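RPA0582 (Rhodopseudomonas palustris, PDB 3HHL) is of unknown function but belongs to the DUF1330 family of the dimeric alpha/beta-barrel clan. Local coordinates at residues M2-K10 / R117-R125. Numbering follows the deposited sequence.
Sequences MTGHIDPTK and RQAAVEDSR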
loop_
_atom_site.group_PDB
_atom_site.type_symbol
_atom_site.label_atom_id
_atom_site.label_comp_id
_atom_site.label_asym_id
_atom_site.label_seq_id
_atom_site.Cartn_x
_atom_site.Cartn_y
_atom_site.Cartn_z
HETATM N N MSE C 2 11.147 16.245 4.285
HETATM C CA MSE C 2 10.831 15.511 3.022
HETATM C C MSE C 2 10.121 16.428 2.011
HETATM O O MSE C 2 9.034 16.954 2.323
HETATM C CB MSE C 2 9.942 14.266 3.314
HETATM C CG MSE C 2 9.935 13.125 2.214
HETATM SE SE MSE C 2 11.307 11.582 2.299
HETATM C CE MSE C 2 11.781 11.479 4.262
ATOM N N THR C 3 10.757 16.638 0.833
ATOM C CA THR C 3 10.034 17.019 -0.427
ATOM C C THR C 3 9.282 15.768 -0.920
ATOM O O THR C 3 9.816 14.910 -1.646
ATOM C CB THR C 3 10.951 17.549 -1.583
ATOM O OG1 THR C 3 11.861 18.531 -1.082
ATOM C CG2 THR C 3 10.113 18.171 -2.721
ATOM N N GLY C 4 8.050 15.647 -0.470
ATOM C CA GLY C 4 7.259 14.522 -0.834
ATOM C C GLY C 4 6.332 14.851 -1.964
ATOM O O GLY C 4 6.275 15.962 -2.464
ATOM N N HIS C 5 5.581 13.843 -2.337
ATOM C CA HIS C 5 4.600 13.963 -3.351
ATOM C C HIS C 5 3.304 14.210 -2.662
ATOM O O HIS C 5 2.858 13.414 -1.865
ATOM C CB HIS C 5 4.568 12.665 -4.144
ATOM C CG HIS C 5 5.864 12.352 -4.823
ATOM N ND1 HIS C 5 6.917 11.755 -4.163
ATOM C CD2 HIS C 5 6.279 12.562 -6.099
ATOM C CE1 HIS C 5 7.926 11.604 -5.005
ATOM N NE2 HIS C 5 7.568 12.092 -6.184
ATOM N N ILE C 6 2.696 15.324 -2.992
ATOM C CA ILE C 6 1.458 15.756 -2.367
ATOM C C ILE C 6 0.307 15.722 -3.365
ATOM O O ILE C 6 -0.778 15.285 -3.049
ATOM C CB ILE C 6 1.643 17.169 -1.842
ATOM C CG1 ILE C 6 2.721 17.167 -0.754
ATOM C CG2 ILE C 6 0.306 17.788 -1.386
ATOM C CD1 ILE C 6 3.338 18.601 -0.494
ATOM N N ASP C 7 0.545 16.203 -4.570
ATOM C CA ASP C 7 -0.506 16.309 -5.572
ATOM C C ASP C 7 -0.142 15.564 -6.834
ATOM O O ASP C 7 1.008 15.297 -7.099
ATOM C CB ASP C 7 -0.754 17.781 -5.937
ATOM C CG ASP C 7 -1.448 18.578 -4.815
ATOM O OD1 ASP C 7 -2.505 18.152 -4.242
ATOM O OD2 ASP C 7 -0.914 19.668 -4.548
ATOM N N PRO C 8 -1.148 15.197 -7.620
ATOM C CA PRO C 8 -0.893 14.588 -8.920
ATOM C C PRO C 8 -0.476 15.654 -9.907
ATOM O O PRO C 8 -0.877 16.784 -9.741
ATOM C CB PRO C 8 -2.244 14.030 -9.300
ATOM C CG PRO C 8 -3.188 14.926 -8.606
ATOM C CD PRO C 8 -2.575 15.221 -7.298
ATOM N N THR C 9 0.329 15.285 -10.892
ATOM C CA THR C 9 0.692 16.176 -11.972
ATOM C C THR C 9 -0.417 16.182 -13.079
ATOM O O THR C 9 -1.233 15.259 -13.188
ATOM C CB THR C 9 2.034 15.756 -12.627
ATOM O OG1 THR C 9 1.834 14.526 -13.336
ATOM C CG2 THR C 9 3.163 15.584 -11.617
ATOM N N LYS C 10 -0.442 17.242 -13.898
ATOM C CA LYS C 10 -1.433 17.332 -14.994
ATOM C C LYS C 10 -1.368 16.086 -15.906
ATOM O O LYS C 10 -2.372 15.537 -16.323
ATOM C CB LYS C 10 -1.162 18.541 -15.917
ATOM C CG LYS C 10 -1.312 19.966 -15.363
ATOM C CD LYS C 10 -1.003 21.109 -16.471
ATOM C CE LYS C 10 0.313 20.932 -17.363
ATOM N NZ LYS C 10 1.624 21.324 -16.686
ATOM N N ARG C 117 -5.736 19.202 2.581
ATOM C CA ARG C 117 -4.840 18.067 2.335
ATOM C C ARG C 117 -3.483 18.618 1.961
ATOM O O ARG C 117 -2.451 18.161 2.448
ATOM C CB ARG C 117 -5.363 17.152 1.225
ATOM C CG ARG C 117 -5.023 15.698 1.458
ATOM C CD ARG C 117 -5.120 14.861 0.198
ATOM N NE ARG C 117 -3.843 14.936 -0.499
ATOM C CZ ARG C 117 -2.997 13.919 -0.664
ATOM N NH1 ARG C 117 -3.280 12.705 -0.237
ATOM N NH2 ARG C 117 -1.856 14.117 -1.284
ATOM N N GLN C 118 -3.507 19.633 1.108
ATOM C CA GLN C 118 -2.285 20.251 0.619
ATOM C C GLN C 118 -1.449 20.778 1.757
ATOM O O GLN C 118 -0.242 20.691 1.713
ATOM C CB GLN C 118 -2.597 21.367 -0.387
ATOM C CG GLN C 118 -3.012 20.795 -1.728
ATOM C CD GLN C 118 -3.544 21.812 -2.719
ATOM O OE1 GLN C 118 -3.934 22.928 -2.361
ATOM N NE2 GLN C 118 -3.591 21.408 -3.987
ATOM N N ALA C 119 -2.102 21.312 2.782
ATOM C CA ALA C 119 -1.406 21.817 3.966
ATOM C C ALA C 119 -0.932 20.702 4.888
ATOM O O ALA C 119 0.081 20.876 5.582
ATOM C CB ALA C 119 -2.310 22.781 4.725
ATOM N N ALA C 120 -1.658 19.573 4.905
ATOM C CA ALA C 120 -1.419 18.501 5.883
ATOM C C ALA C 120 -0.284 17.577 5.482
ATOM O O ALA C 120 0.467 17.099 6.348
ATOM C CB ALA C 120 -2.671 17.666 6.091
ATOM N N VAL C 121 -0.193 17.283 4.178
ATOM C CA VAL C 121 0.547 16.106 3.752
ATOM C C VAL C 121 2.016 16.436 3.508
ATOM O O VAL C 121 2.346 17.351 2.765
ATOM C CB VAL C 121 -0.105 15.451 2.526
ATOM C CG1 VAL C 121 0.771 14.317 1.986
ATOM C CG2 VAL C 121 -1.507 14.961 2.883
ATOM N N GLU C 122 2.890 15.683 4.150
ATOM C CA GLU C 122 4.313 15.811 3.933
ATOM C C GLU C 122 4.784 14.996 2.737
ATOM O O GLU C 122 5.680 15.428 1.993
ATOM C CB GLU C 122 5.058 15.348 5.179
ATOM C CG GLU C 122 6.506 15.811 5.270
ATOM C CD GLU C 122 7.160 15.324 6.555
ATOM O OE1 GLU C 122 7.236 16.155 7.513
ATOM O OE2 GLU C 122 7.539 14.111 6.595
ATOM N N ASP C 123 4.200 13.817 2.569
ATOM C CA ASP C 123 4.511 12.896 1.460
ATOM C C ASP C 123 3.397 11.887 1.431
ATOM O O ASP C 123 2.802 11.615 2.460
ATOM C CB ASP C 123 5.817 12.178 1.759
ATOM C CG ASP C 123 6.382 11.372 0.581
ATOM O OD1 ASP C 123 6.038 11.583 -0.618
ATOM O OD2 ASP C 123 7.248 10.510 0.902
ATOM N N SER C 124 3.099 11.353 0.257
ATOM C CA SER C 124 2.001 10.389 0.106
ATOM C C SER C 124 2.144 9.584 -1.147
ATOM O O SER C 124 2.888 9.953 -2.035
ATOM C CB SER C 124 0.652 11.093 0.020
ATOM O OG SER C 124 0.645 12.014 -1.065
ATOM N N ARG C 125 1.401 8.492 -1.202
ATOM C CA ARG C 125 1.167 7.757 -2.432
ATOM C C ARG C 125 -0.310 7.580 -2.610
ATOM O O ARG C 125 -1.037 7.444 -1.632
ATOM C CB ARG C 125 1.798 6.392 -2.352
ATOM C CG ARG C 125 3.266 6.422 -2.101
ATOM C CD ARG C 125 3.978 7.029 -3.282
ATOM N NE ARG C 125 5.407 7.004 -3.063
ATOM C CZ ARG C 125 6.098 7.961 -2.449
ATOM N NH1 ARG C 125 5.508 9.068 -1.978
ATOM N NH2 ARG C 125 7.411 7.817 -2.319
HETATM O O HOH W 1 7.112 18.169 1.232
#
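Gly4 and Asp123 bring the backbones closest, their CA atoms 3.9 Å apart, where the irregular segment 2-10 runs past the classic beta bulge that Glu122 and Asp123 form opposite Arg32. The N-terminal arm passes the junction of helix 117-120 with strand 121-128, an outermost strand of the antiparallel sheet within this chain of an alpha-beta-barrel protein. Asp123 carries the central bond: with CG anti to the backbone N (chi1 -170°), its carboxylate reaches the arm, and His5 N donates to OD1 over 2.9 Å at 164°, on the anti side but tilted out of the carboxylate plane. Arg125 NH1 approaches the same oxygen from the opposite face as part of a salt bridge, so two donors grip OD1, while Arg125 NE pairs with an acidic side chain of the neighbouring subunit. The His5 ring runs alongside the carboxylate and turns an edge to OD1, the planes 33° apart. One residue on, Ser124 OG donates to His5 O over 2.7 Å and accepts from Arg117 NH2, whose guanidinium has Val121 CG2 over one face. Ile6 CG1 lies 4.4 Å from Val121 CG1, just past the helix, while its CG2 meets Gln118 CA of helix 117-120 at 4.1 Å. Gln118 NE2 makes only weak bonds to the Asp7 carboxylate, which stands steeply to its amide. At the other end a water bridges the backbones, donating to Met2 O and Glu122 O and accepting from Gly4 N at 3.2 Å.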